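SusD/RagB family nutrient-binding outer membrane lipoprotein (Bacteroides vulgatus, PDB 4F7A) probably binds mucin O-glycans at the bacterial surface, as a SusD-type outer membrane lipoprotein of TPR-like helical fold. Local coordinates at residues 178-181 against 182-185; 289-292 against 293-296; 317-320 against 321-324; 355-358 against 359-363; 412-415 against 416-420. One frame throughout, in Å; residues are numbered along the deposited sequence.

Interaction 1 (178-181 against 182-185)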
loop_
_atom_site.group_PDB
_atom_site.type_symbol
_atom_site.label_atom_id
_atom_site.label_comp_id
_atom_site.label_asym_id
_atom_site.label_seq_id
_atom_site.Cartn_x
_atom_site.Cartn_y
_atom_site.Cartn_z
ATOM N N LYS A 178 -24.323 -17.381 -12.238
ATOM C CA LYS A 178 -23.459 -17.171 -13.393
ATOM C C LYS A 178 -22.159 -16.477 -12.954
ATOM O O LYS A 178 -22.201 -15.532 -12.181
ATOM C CB LYS A 178 -24.189 -16.312 -14.445
ATOM C CG LYS A 178 -25.390 -16.983 -15.108
ATOM C CD LYS A 178 -26.191 -15.972 -15.937
ATOM N N GLU A 179 -21.016 -16.974 -13.431
ATOM C CA GLU A 179 -19.716 -16.380 -13.120
ATOM C C GLU A 179 -19.722 -14.872 -13.349
ATOM O O GLU A 179 -19.162 -14.123 -12.547
ATOM C CB GLU A 179 -18.611 -17.047 -13.952
ATOM C CG GLU A 179 -18.116 -18.380 -13.379
ATOM C CD GLU A 179 -17.158 -18.197 -12.187
ATOM O OE1 GLU A 179 -17.131 -17.095 -11.599
ATOM O OE2 GLU A 179 -16.446 -19.166 -11.830
ATOM N N ASP A 180 -20.382 -14.428 -14.424
ATOM C CA ASP A 180 -20.379 -13.017 -14.784
ATOM C C ASP A 180 -21.489 -12.203 -14.132
ATOM O O ASP A 180 -21.729 -11.067 -14.524
ATOM C CB ASP A 180 -20.381 -12.838 -16.306
ATOM C CG ASP A 180 -21.691 -13.247 -16.949
ATOM O OD1 ASP A 180 -22.686 -13.489 -16.230
ATOM O OD2 ASP A 180 -21.724 -13.311 -18.196
ATOM N N GLY A 181 -22.137 -12.742 -13.089
ATOM C CA GLY A 181 -23.137 -11.964 -12.357
ATOM C C GLY A 181 -22.579 -10.739 -11.654
ATOM O O GLY A 181 -23.347 -9.868 -11.223
ATOM N N VAL A 182 -21.252 -10.675 -11.526
ATOM C CA VAL A 182 -20.537 -9.512 -10.965
ATOM C C VAL A 182 -20.137 -8.438 -11.990
ATOM O O VAL A 182 -19.498 -7.434 -11.640
ATOM C CB VAL A 182 -19.269 -9.949 -10.193
ATOM C CG1 VAL A 182 -19.650 -10.842 -8.994
ATOM C CG2 VAL A 182 -18.256 -10.663 -11.110
ATOM N N LYS A 183 -20.529 -8.639 -13.247
ATOM C CA LYS A 183 -20.165 -7.743 -14.343
ATOM C C LYS A 183 -20.478 -6.283 -14.022
ATOM O O LYS A 183 -19.632 -5.423 -14.245
ATOM C CB LYS A 183 -20.872 -8.186 -15.641
ATOM C CG LYS A 183 -20.396 -7.512 -16.901
ATOM C CD LYS A 183 -21.170 -8.051 -18.110
ATOM C CE LYS A 183 -20.552 -9.321 -18.641
ATOM N NZ LYS A 183 -21.344 -9.874 -19.784
ATOM N N SER A 184 -21.669 -6.004 -13.482
ATOM C CA SER A 184 -22.117 -4.622 -13.261
ATOM C C SER A 184 -21.348 -3.852 -12.182
ATOM O O SER A 184 -21.449 -2.627 -12.107
ATOM C CB SER A 184 -23.611 -4.577 -12.927
ATOM O OG SER A 184 -23.925 -5.218 -11.693
ATOM N N ILE A 185 -20.599 -4.571 -11.348
ATOM C CA ILE A 185 -19.861 -3.957 -10.242
ATOM C C ILE A 185 -18.352 -4.047 -10.424
ATOM O O ILE A 185 -17.600 -3.636 -9.539
ATOM C CB ILE A 185 -20.254 -4.578 -8.853
ATOM C CG1 ILE A 185 -19.956 -6.072 -8.805
ATOM C CG2 ILE A 185 -21.706 -4.352 -8.573
ATOM C CD1 ILE A 185 -20.067 -6.688 -7.371
HETATM O O HOH W 1 -19.873 -12.155 -19.669
HETATM O O HOH W 2 -23.963 -7.728 -12.636
#
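Asp180 offers two flat groups to Lys183: its carboxylate, reached at OD2, and its peptide carbonyl, approached from above its plane. Lys183 N donates to Asp180 O over 3.0 Å, and the donor stands 57° out of the carbonyl plane, so it comes in from above and not along a lone pair. The two side chains rise next to each other in the same direction. Asp180 CG is tucked between the backbone N and the carbonyl carbon (chi1 70°), while the Lys183 chain starts out anti to its own N and turns at chi3 (-85°), which leaves the ammonium near OD2. Asp180 OD2 and Lys183 NZ are nevertheless 3.8 Å apart, a long salt bridge. Water 1 bridges them from the side, donating to Asp180 OD2 at 2.6 Å and accepting from Lys183 NZ.

Bonds from a residue to the third one before it recur along the backbone: Gly181 N to Lys178 O at 2.9 Å, then Lys183 N to Asp180 O, then Ile185 N to Val182 O at 3.1 Å. That spacing is the 3-10 pattern, and residues 183-185 form such a segment in the loop joining helices 151-174 and 193-210. Water 2 links two backbone groups, donating to Gly181 O at 2.6 Å and accepting from Ser184 N. The salt bridge lies at the surface, whereas Val182 is buried against His112 and Trp196, with its CG2 3.9 Å from Glu179 O. The carboxylate of Glu179 is bonded to Ser194 OG at the start of helix 193-210.

Interaction 2 (289-292 against 293-296)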
loop_
_atom_site.group_PDB
_atom_site.type_symbol
_atom_site.label_atom_id
_atom_site.label_comp_id
_atom_site.label_asym_id
_atom_site.label_seq_id
_atom_site.Cartn_x
_atom_site.Cartn_y
_atom_site.Cartn_z
ATOM N N ALA A 289 20.960 20.512 -15.160
ATOM C CA ALA A 289 22.072 20.681 -16.076
ATOM C C ALA A 289 23.266 19.838 -15.640
ATOM O O ALA A 289 23.572 19.779 -14.457
ATOM C CB ALA A 289 22.476 22.180 -16.189
ATOM N N GLU A 290 23.887 19.203 -16.632
ATOM C CA GLU A 290 25.037 18.306 -16.438
ATOM C C GLU A 290 24.637 16.926 -15.893
ATOM O O GLU A 290 25.496 16.086 -15.645
ATOM C CB GLU A 290 26.123 18.930 -15.535
ATOM C CG GLU A 290 26.569 20.355 -15.914
ATOM C CD GLU A 290 27.832 20.797 -15.173
ATOM O OE1 GLU A 290 28.880 20.128 -15.302
ATOM O OE2 GLU A 290 27.776 21.817 -14.459
ATOM N N HIS A 291 23.336 16.686 -15.724
ATOM C CA HIS A 291 22.848 15.423 -15.160
ATOM C C HIS A 291 21.627 14.892 -15.912
ATOM O O HIS A 291 20.798 14.143 -15.362
ATOM C CB HIS A 291 22.515 15.627 -13.689
ATOM C CG HIS A 291 23.698 15.992 -12.854
ATOM N ND1 HIS A 291 24.581 15.055 -12.364
ATOM C CD2 HIS A 291 24.159 17.196 -12.444
ATOM C CE1 HIS A 291 25.541 15.668 -11.693
ATOM N NE2 HIS A 291 25.302 16.966 -11.717
ATOM N N THR A 292 21.508 15.270 -17.175
ATOM C CA THR A 292 20.251 15.108 -17.889
ATOM C C THR A 292 20.048 13.692 -18.396
ATOM O O THR A 292 19.012 13.390 -18.953
ATOM C CB THR A 292 20.116 16.096 -19.083
ATOM O OG1 THR A 292 21.199 15.886 -19.986
ATOM C CG2 THR A 292 20.127 17.555 -18.617
ATOM N N GLU A 293 21.033 12.824 -18.219
ATOM C CA GLU A 293 20.845 11.413 -18.502
ATOM C C GLU A 293 20.818 10.562 -17.217
ATOM O O GLU A 293 20.782 9.339 -17.280
ATOM C CB GLU A 293 21.960 10.916 -19.425
ATOM C CG GLU A 293 22.079 11.682 -20.738
ATOM C CD GLU A 293 23.198 11.127 -21.598
ATOM O OE1 GLU A 293 23.118 9.932 -21.953
ATOM O OE2 GLU A 293 24.156 11.873 -21.903
ATOM N N GLU A 294 20.838 11.196 -16.058
ATOM C CA GLU A 294 20.846 10.477 -14.786
ATOM C C GLU A 294 19.465 10.485 -14.140
ATOM O O GLU A 294 18.627 11.380 -14.391
ATOM C CB GLU A 294 21.879 11.092 -13.840
ATOM C CG GLU A 294 23.316 10.937 -14.330
ATOM C CD GLU A 294 24.231 12.023 -13.783
ATOM O OE1 GLU A 294 24.100 12.358 -12.595
ATOM O OE2 GLU A 294 25.044 12.571 -14.557
ATOM N N TYR A 295 19.234 9.492 -13.305
ATOM C CA TYR A 295 18.025 9.451 -12.485
ATOM C C TYR A 295 18.396 9.907 -11.096
ATOM O O TYR A 295 19.189 9.252 -10.408
ATOM C CB TYR A 295 17.434 8.049 -12.451
ATOM C CG TYR A 295 16.874 7.660 -13.804
ATOM C CD1 TYR A 295 17.689 7.149 -14.802
ATOM C CD2 TYR A 295 15.523 7.848 -14.090
ATOM C CE1 TYR A 295 17.170 6.829 -16.074
ATOM C CE2 TYR A 295 14.998 7.537 -15.338
ATOM C CZ TYR A 295 15.817 7.015 -16.314
ATOM O OH TYR A 295 15.280 6.715 -17.538
ATOM N N LEU A 296 17.818 11.022 -10.673
ATOM C CA LEU A 296 18.137 11.622 -9.379
ATOM C C LEU A 296 16.882 11.660 -8.525
ATOM O O LEU A 296 15.867 12.176 -8.958
ATOM C CB LEU A 296 18.678 13.043 -9.561
ATOM C CG LEU A 296 19.949 13.229 -10.370
ATOM C CD1 LEU A 296 20.323 14.717 -10.410
ATOM C CD2 LEU A 296 21.126 12.383 -9.802
#
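Glu293 and the preceding Thr292 are the two corner residues of a type I beta turn running from His291 to Glu294. Glu293 is exposed, and its CB and CG lie against the Thr292 carbonyl carbon. Glu294 closes the turn twice. Its N donates to His291 O at 3.0 Å, and its carboxylate folds back to the imidazole: His291 ND1 donates to Glu294 OE1 at 2.7 Å, with an N-H...O angle of 170°. The oxygen sits at the edge of the ring, practically in its plane, and is met on its syn side, though the donor is tilted out of the carboxylate plane. Ring and carboxylate planes are 84° apart, so the carboxylate stands nearly upright to the imidazole. CG of Glu294 lies beside its backbone N (chi1 -65°), and from there the extended chain runs back over the turn. Beyond Tyr295, Leu296 returns to the histidine: its CD1 reaches His291 CB at 4.0 Å, while Leu296 N is bonded to Ser316 OG. The ring of His291 also meets that of Tyr392. With ND1 donating to a carboxylate, the adjacent negative charge would probably stabilise positive charge on the imidazole and raise its pKa.

Interaction 3 (317-320 against 321-324)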
loop_
_atom_site.group_PDB
_atom_site.type_symbol
_atom_site.label_atom_id
_atom_site.label_comp_id
_atom_site.label_asym_id
_atom_site.label_seq_id
_atom_site.Cartn_x
_atom_site.Cartn_y
_atom_site.Cartn_z
ATOM N N PHE A 317 11.417 13.126 -12.442
ATOM C CA PHE A 317 9.988 13.199 -12.289
ATOM C C PHE A 317 9.407 11.863 -12.681
ATOM O O PHE A 317 10.038 11.109 -13.411
ATOM C CB PHE A 317 9.421 14.303 -13.210
ATOM C CG PHE A 317 8.068 14.804 -12.784
ATOM C CD1 PHE A 317 7.944 15.561 -11.650
ATOM C CD2 PHE A 317 6.925 14.516 -13.522
ATOM C CE1 PHE A 317 6.703 16.032 -11.228
ATOM C CE2 PHE A 317 5.680 15.000 -13.111
ATOM C CZ PHE A 317 5.574 15.753 -11.963
ATOM N N ILE A 318 8.196 11.584 -12.210
ATOM C CA ILE A 318 7.451 10.429 -12.641
ATOM C C ILE A 318 7.292 10.428 -14.154
ATOM O O ILE A 318 7.237 11.478 -14.791
ATOM C CB ILE A 318 6.057 10.347 -11.955
ATOM C CG1 ILE A 318 5.551 8.909 -11.923
ATOM C CG2 ILE A 318 5.028 11.316 -12.627
ATOM C CD1 ILE A 318 4.265 8.717 -11.057
ATOM N N ASN A 319 7.266 9.237 -14.725
ATOM C CA ASN A 319 6.958 9.052 -16.147
ATOM C C ASN A 319 5.450 9.178 -16.405
ATOM O O ASN A 319 4.655 8.291 -16.033
ATOM C CB ASN A 319 7.463 7.681 -16.615
ATOM C CG ASN A 319 7.323 7.482 -18.112
ATOM O OD1 ASN A 319 6.415 8.044 -18.717
ATOM N ND2 ASN A 319 8.214 6.646 -18.718
ATOM N N THR A 320 5.063 10.271 -17.043
ATOM C CA THR A 320 3.652 10.602 -17.238
ATOM C C THR A 320 3.064 9.994 -18.519
ATOM O O THR A 320 1.915 10.268 -18.845
ATOM C CB THR A 320 3.411 12.135 -17.194
ATOM O OG1 THR A 320 4.288 12.805 -18.118
ATOM C CG2 THR A 320 3.670 12.655 -15.769
ATOM N N GLN A 321 3.852 9.212 -19.257
ATOM C CA GLN A 321 3.311 8.321 -20.291
ATOM C C GLN A 321 2.871 7.031 -19.625
ATOM O O GLN A 321 1.882 6.432 -20.011
ATOM C CB GLN A 321 4.340 8.000 -21.392
ATOM C CG GLN A 321 4.593 9.145 -22.364
ATOM C CD GLN A 321 5.686 8.827 -23.380
ATOM O OE1 GLN A 321 6.483 7.902 -23.193
ATOM N NE2 GLN A 321 5.723 9.597 -24.460
ATOM N N THR A 322 3.616 6.602 -18.608
ATOM C CA THR A 322 3.278 5.393 -17.853
ATOM C C THR A 322 2.072 5.604 -16.935
ATOM O O THR A 322 1.146 4.776 -16.898
ATOM C CB THR A 322 4.470 4.947 -17.022
ATOM O OG1 THR A 322 5.561 4.713 -17.911
ATOM C CG2 THR A 322 4.165 3.661 -16.229
ATOM N N ILE A 323 2.077 6.710 -16.194
ATOM C CA ILE A 323 0.984 7.023 -15.272
ATOM C C ILE A 323 0.160 8.201 -15.857
ATOM O O ILE A 323 0.635 9.351 -15.918
ATOM C CB ILE A 323 1.519 7.336 -13.864
ATOM C CG1 ILE A 323 2.297 6.134 -13.272
ATOM C CG2 ILE A 323 0.344 7.736 -12.904
ATOM C CD1 ILE A 323 1.518 4.823 -13.134
ATOM N N THR A 324 -1.052 7.891 -16.302
ATOM C CA THR A 324 -1.985 8.877 -16.881
ATOM C C THR A 324 -3.296 8.843 -16.119
ATOM O O THR A 324 -3.534 7.939 -15.326
ATOM C CB THR A 324 -2.284 8.589 -18.379
ATOM O OG1 THR A 324 -3.158 7.445 -18.494
ATOM C CG2 THR A 324 -0.987 8.305 -19.154
HETATM O O HOH W 3 7.758 6.215 -21.507
#
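This is a local turn held by an asparagine, in the long connection between helix 279-282 and strand 329-332. It is an Asx turn widened to an Asx motif: Asn319 binds the following backbone through both its side-chain and its main-chain oxygen. Gln321 N donates to Asn319 OD1 at 2.9 Å, almost in line with the side-chain C=O. Thr322 N reaches the same oxygen at 3.2 Å, but from above the amide plane, so two N-H groups grip one atom from different directions. The main-chain oxygen takes the next donor: Ile323 N to Asn319 O is 3.0 Å, in the carbonyl plane, with a weak extra bond from Thr322 N. With CG anti to the backbone N (chi1 -173°), the asparagine reaches forward over the chain it binds.

The other end of the amide is held too. Asn319 ND2 donates to Ser280 O, which probably fixes which way round the amide lies, and to water 3; in one of two Gln321 conformers, that water also meets Gln321 OE1. The Thr322 side chain crosses that of Asn319 at about a right angle, and its OG1 bonds to Ile281 O. With an alanine in place of Asn319, Gln321 N and Thr322 N would probably lose their shared acceptor, and the turn its tie to Ser280. On the buried side, facing helix 251-257, Ile318 CD1 packs on Ile323 CG1 at 3.9 Å.

Interaction 4 (355-358 against 359-363); sequences SAKQ and CYEAG
Lys357 and Glu361, one turn apart on helix 356-371, meet through their charged ends. In one of two lysine conformers, which leaves the bridge less certain, Lys357 NZ lies 2.9 Å from Glu361 OE2 and 3.1 Å from Glu361 OE1; the first pair is a salt bridge whose hydrogen bond is weak, so the attraction is probably more electrostatic than directional. The lysine leaves the backbone with CG anti to N, stays extended, and bends at its last torsion (chi4 -73°) to bring NZ over the carboxylate. Glu361 swings back towards it, and its CG packs 3.3 Å from Lys357 O.

Beneath the pair runs the helical backbone. Lys357 O receives Glu361 N at 2.9 Å, nearly straight, and the same step to the fourth residue links Cys359 N to Ser355 O, Tyr360 N to Ala356 O and Ala362 N to Gln358 O. What fixes the start of this ladder is a capping box: Gln358 N donates to Ser355 OG at 3.1 Å, and Ser355 N returns a bond to Gln358 OE1 at 3.0 Å. Ser355 is thus the N-cap, and its hydroxyl oxygen takes up an N-H of the first turn.

Outward, Cys359 packs on Arg341 and Ala342 and Ala362 on Trp338, all of helix 334-346. Tyr360 bonds through OH to Pro408 O, meets the ring of Phe410, and touches Lys422, Ile423 and Gln426 of helix 416-431.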
loop_
_atom_site.group_PDB
_atom_site.type_symbol
_atom_site.label_atom_id
_atom_site.label_comp_id
_atom_site.label_asym_id
_atom_site.label_seq_id
_atom_site.Cartn_x
_atom_site.Cartn_y
_atom_site.Cartn_z
ATOM N N SER A 355 9.660 -23.323 -3.335
ATOM C CA SER A 355 10.721 -22.740 -2.553
ATOM C C SER A 355 10.652 -21.232 -2.594
ATOM O O SER A 355 10.032 -20.630 -3.493
ATOM C CB SER A 355 12.086 -23.199 -3.054
ATOM O OG SER A 355 12.409 -22.609 -4.302
ATOM N N ALA A 356 11.300 -20.624 -1.607
ATOM C CA ALA A 356 11.458 -19.191 -1.586
ATOM C C ALA A 356 12.101 -18.701 -2.888
ATOM O O ALA A 356 11.647 -17.693 -3.435
ATOM C CB ALA A 356 12.250 -18.717 -0.364
ATOM N N LYS A 357 13.130 -19.393 -3.393
ATOM C CA LYS A 357 13.806 -18.917 -4.615
ATOM C C LYS A 357 12.864 -18.922 -5.808
ATOM O O LYS A 357 12.801 -17.929 -6.547
ATOM C CB LYS A 357 15.064 -19.727 -4.945
ATOM C CG LYS A 357 15.926 -19.083 -6.037
ATOM C CD LYS A 357 17.211 -19.851 -6.292
ATOM C CE LYS A 357 18.016 -19.254 -7.454
ATOM N NZ LYS A 357 17.388 -19.537 -8.761
ATOM N N GLN A 358 12.131 -20.008 -5.985
ATOM C CA GLN A 358 11.225 -20.157 -7.100
ATOM C C GLN A 358 10.193 -19.050 -7.089
ATOM O O GLN A 358 9.890 -18.499 -8.129
ATOM C CB GLN A 358 10.469 -21.498 -7.042
ATOM C CG GLN A 358 11.310 -22.709 -7.400
ATOM C CD GLN A 358 10.590 -24.056 -7.136
ATOM O OE1 GLN A 358 9.883 -24.236 -6.135
ATOM N NE2 GLN A 358 10.807 -25.009 -8.035
ATOM N N CYS A 359 9.620 -18.781 -5.919
ATOM C CA CYS A 359 8.611 -17.728 -5.793
ATOM C C CYS A 359 9.198 -16.320 -6.006
ATOM O O CYS A 359 8.579 -15.476 -6.651
ATOM C CB CYS A 359 7.914 -17.815 -4.459
ATOM S SG CYS A 359 6.912 -19.355 -4.278
ATOM N N TYR A 360 10.381 -16.080 -5.444
ATOM C CA TYR A 360 11.092 -14.818 -5.624
ATOM C C TYR A 360 11.337 -14.549 -7.086
ATOM O O TYR A 360 11.051 -13.465 -7.566
ATOM C CB TYR A 360 12.434 -14.857 -4.903
ATOM C CG TYR A 360 13.352 -13.692 -5.133
ATOM C CD1 TYR A 360 13.189 -12.500 -4.442
ATOM C CD2 TYR A 360 14.396 -13.777 -6.048
ATOM C CE1 TYR A 360 14.054 -11.418 -4.664
ATOM C CE2 TYR A 360 15.251 -12.706 -6.284
ATOM C CZ TYR A 360 15.089 -11.535 -5.582
ATOM O OH TYR A 360 15.980 -10.510 -5.781
ATOM N N GLU A 361 11.897 -15.524 -7.784
ATOM C CA GLU A 361 12.184 -15.333 -9.213
ATOM C C GLU A 361 10.891 -15.161 -10.043
ATOM O O GLU A 361 10.851 -14.352 -10.972
ATOM C CB GLU A 361 13.069 -16.451 -9.728
ATOM C CG GLU A 361 14.411 -16.418 -9.019
ATOM C CD GLU A 361 15.500 -17.180 -9.722
ATOM O OE1 GLU A 361 15.188 -18.125 -10.452
ATOM O OE2 GLU A 361 16.679 -16.825 -9.523
ATOM N N ALA A 362 9.827 -15.870 -9.669
ATOM C CA ALA A 362 8.538 -15.690 -10.340
ATOM C C ALA A 362 8.000 -14.287 -10.098
ATOM O O ALA A 362 7.427 -13.676 -11.001
ATOM C CB ALA A 362 7.533 -16.742 -9.904
ATOM N N GLY A 363 8.193 -13.761 -8.895
ATOM C CA GLY A 363 7.743 -12.406 -8.594
ATOM C C GLY A 363 8.428 -11.338 -9.438
ATOM O O GLY A 363 7.785 -10.419 -9.930
#

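Interaction 5 (412-415 against 416-420); sequences DAVN and QEEQL
Asn415 and Glu418 face each other at the N-terminus of helix 416-431, where Asn415 is the N-cap. Its CG sits between the backbone N and the carbonyl carbon (chi1 54°), a conformation that turns OD1 to a first-turn N-H; Glu418 N donates to Asn415 OD1 at 2.9 Å, nearly on the line of the side-chain C=O. Asn415 O continues the pattern by accepting Gln419 N at 3.1 Å.

Glu418 runs the opposite way. With CG anti to its backbone N (chi1 -170°) and the chain extended, it reaches back past the cap to the preceding loop. Val414 N donates to Glu418 OE1 at 3.1 Å, an almost straight bond (174°) that meets the carboxylate from above its plane. Glu418 OE2 is bonded to Thr406 OG1 and, in one of two Asp412 conformers, through water 4 to Asp412 O. A negative group beside the start of a helix would probably be favoured by the helix dipole. Were the residue an alanine, Val414 N would probably be left without its acceptor and the loop freer to move off the helix.

Gln419, its CG beside its backbone N, sets that CG 3.4 Å from Ala413 CB.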
loop_
_atom_site.group_PDB
_atom_site.type_symbol
_atom_site.label_atom_id
_atom_site.label_comp_id
_atom_site.label_asym_id
_atom_site.label_seq_id
_atom_site.Cartn_x
_atom_site.Cartn_y
_atom_site.Cartn_z
ATOM N N ASP A 412 22.952 -14.934 -3.760
ATOM C CA ASP A 412 23.910 -14.097 -3.058
ATOM C C ASP A 412 23.368 -13.634 -1.722
ATOM O O ASP A 412 23.522 -12.442 -1.413
ATOM C CB ASP A 412 24.125 -12.771 -3.782
ATOM C CG ASP A 412 24.730 -12.904 -5.127
ATOM O OD1 ASP A 412 25.160 -14.001 -5.512
ATOM O OD2 ASP A 412 24.772 -11.852 -5.799
ATOM N N ALA A 413 22.597 -14.465 -1.022
ATOM C CA ALA A 413 22.227 -14.153 0.378
ATOM C C ALA A 413 23.136 -14.935 1.319
ATOM O O ALA A 413 23.343 -16.134 1.095
ATOM C CB ALA A 413 20.808 -14.510 0.614
ATOM N N VAL A 414 23.689 -14.253 2.328
ATOM C CA VAL A 414 24.514 -14.897 3.355
ATOM C C VAL A 414 23.676 -15.547 4.470
ATOM O O VAL A 414 24.172 -16.392 5.203
ATOM C CB VAL A 414 25.552 -13.925 3.971
ATOM C CG1 VAL A 414 26.452 -13.340 2.873
ATOM C CG2 VAL A 414 24.909 -12.813 4.757
ATOM N N ASN A 415 22.415 -15.164 4.601
ATOM C CA ASN A 415 21.551 -15.756 5.611
ATOM C C ASN A 415 20.109 -15.506 5.242
ATOM O O ASN A 415 19.846 -14.812 4.281
ATOM C CB ASN A 415 21.882 -15.214 7.012
ATOM C CG ASN A 415 21.851 -13.690 7.083
ATOM O OD1 ASN A 415 20.995 -13.038 6.489
ATOM N ND2 ASN A 415 22.781 -13.118 7.842
ATOM N N GLN A 416 19.161 -16.038 5.983
ATOM C CA GLN A 416 17.790 -15.956 5.533
ATOM C C GLN A 416 17.151 -14.601 5.836
ATOM O O GLN A 416 16.161 -14.210 5.195
ATOM C CB GLN A 416 16.999 -17.125 6.086
ATOM C CG GLN A 416 17.627 -18.469 5.706
ATOM C CD GLN A 416 16.668 -19.603 5.817
ATOM O OE1 GLN A 416 16.152 -19.876 6.897
ATOM N NE2 GLN A 416 16.428 -20.280 4.714
ATOM N N GLU A 417 17.710 -13.856 6.782
ATOM C CA GLU A 417 17.334 -12.469 6.909
ATOM C C GLU A 417 17.648 -11.665 5.604
ATOM O O GLU A 417 16.850 -10.837 5.183
ATOM C CB GLU A 417 18.035 -11.899 8.132
ATOM C CG GLU A 417 17.631 -10.565 8.568
ATOM C CD GLU A 417 16.207 -10.473 9.095
ATOM O OE1 GLU A 417 15.809 -11.220 9.995
ATOM O OE2 GLU A 417 15.502 -9.590 8.632
ATOM N N GLU A 418 18.798 -11.908 4.991
ATOM C CA GLU A 418 19.129 -11.238 3.714
ATOM C C GLU A 418 18.194 -11.746 2.616
ATOM O O GLU A 418 17.805 -10.998 1.739
ATOM C CB GLU A 418 20.580 -11.461 3.283
ATOM C CG GLU A 418 20.918 -10.554 2.120
ATOM C CD GLU A 418 22.342 -10.588 1.654
ATOM O OE1 GLU A 418 23.217 -11.230 2.280
ATOM O OE2 GLU A 418 22.591 -9.919 0.626
ATOM N N GLN A 419 17.818 -13.019 2.671
ATOM C CA GLN A 419 16.843 -13.518 1.705
ATOM C C GLN A 419 15.514 -12.797 1.842
ATOM O O GLN A 419 14.897 -12.419 0.838
ATOM C CB GLN A 419 16.612 -15.020 1.855
ATOM C CG GLN A 419 17.791 -15.895 1.531
ATOM C CD GLN A 419 17.451 -17.340 1.891
ATOM O OE1 GLN A 419 17.093 -17.648 3.027
ATOM N NE2 GLN A 419 17.484 -18.177 0.940
ATOM N N LEU A 420 15.056 -12.611 3.072
ATOM C CA LEU A 420 13.848 -11.850 3.299
ATOM C C LEU A 420 14.030 -10.413 2.772
ATOM O O LEU A 420 13.148 -9.875 2.138
ATOM C CB LEU A 420 13.460 -11.822 4.765
ATOM C CG LEU A 420 12.192 -11.057 5.109
ATOM C CD1 LEU A 420 10.970 -11.606 4.363
ATOM C CD2 LEU A 420 11.943 -11.070 6.675
HETATM O O HOH W 4 23.595 -9.704 -1.905
#

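How the interactions relate
From the N terminus, the five contacts follow in series; none nests in or crosses another, and the first three lie in loops or turns, the last two at the starts of helices. Interaction 1 lies in the loop between helices 151-174 and 193-210, its centre 49 Å from that of interaction 2. Interactions 2 and 3 belong to one long connection from helix 279-282 to strand 329-332, with nearest atoms about 6 Å apart. Interactions 4 and 5 start two successive helices, 356-371 and 416-431, each with a capped N-terminus. Their centres are 13 Å apart; both pack against helix 334-346, and Phe410, in the loop between them, touches residues of both.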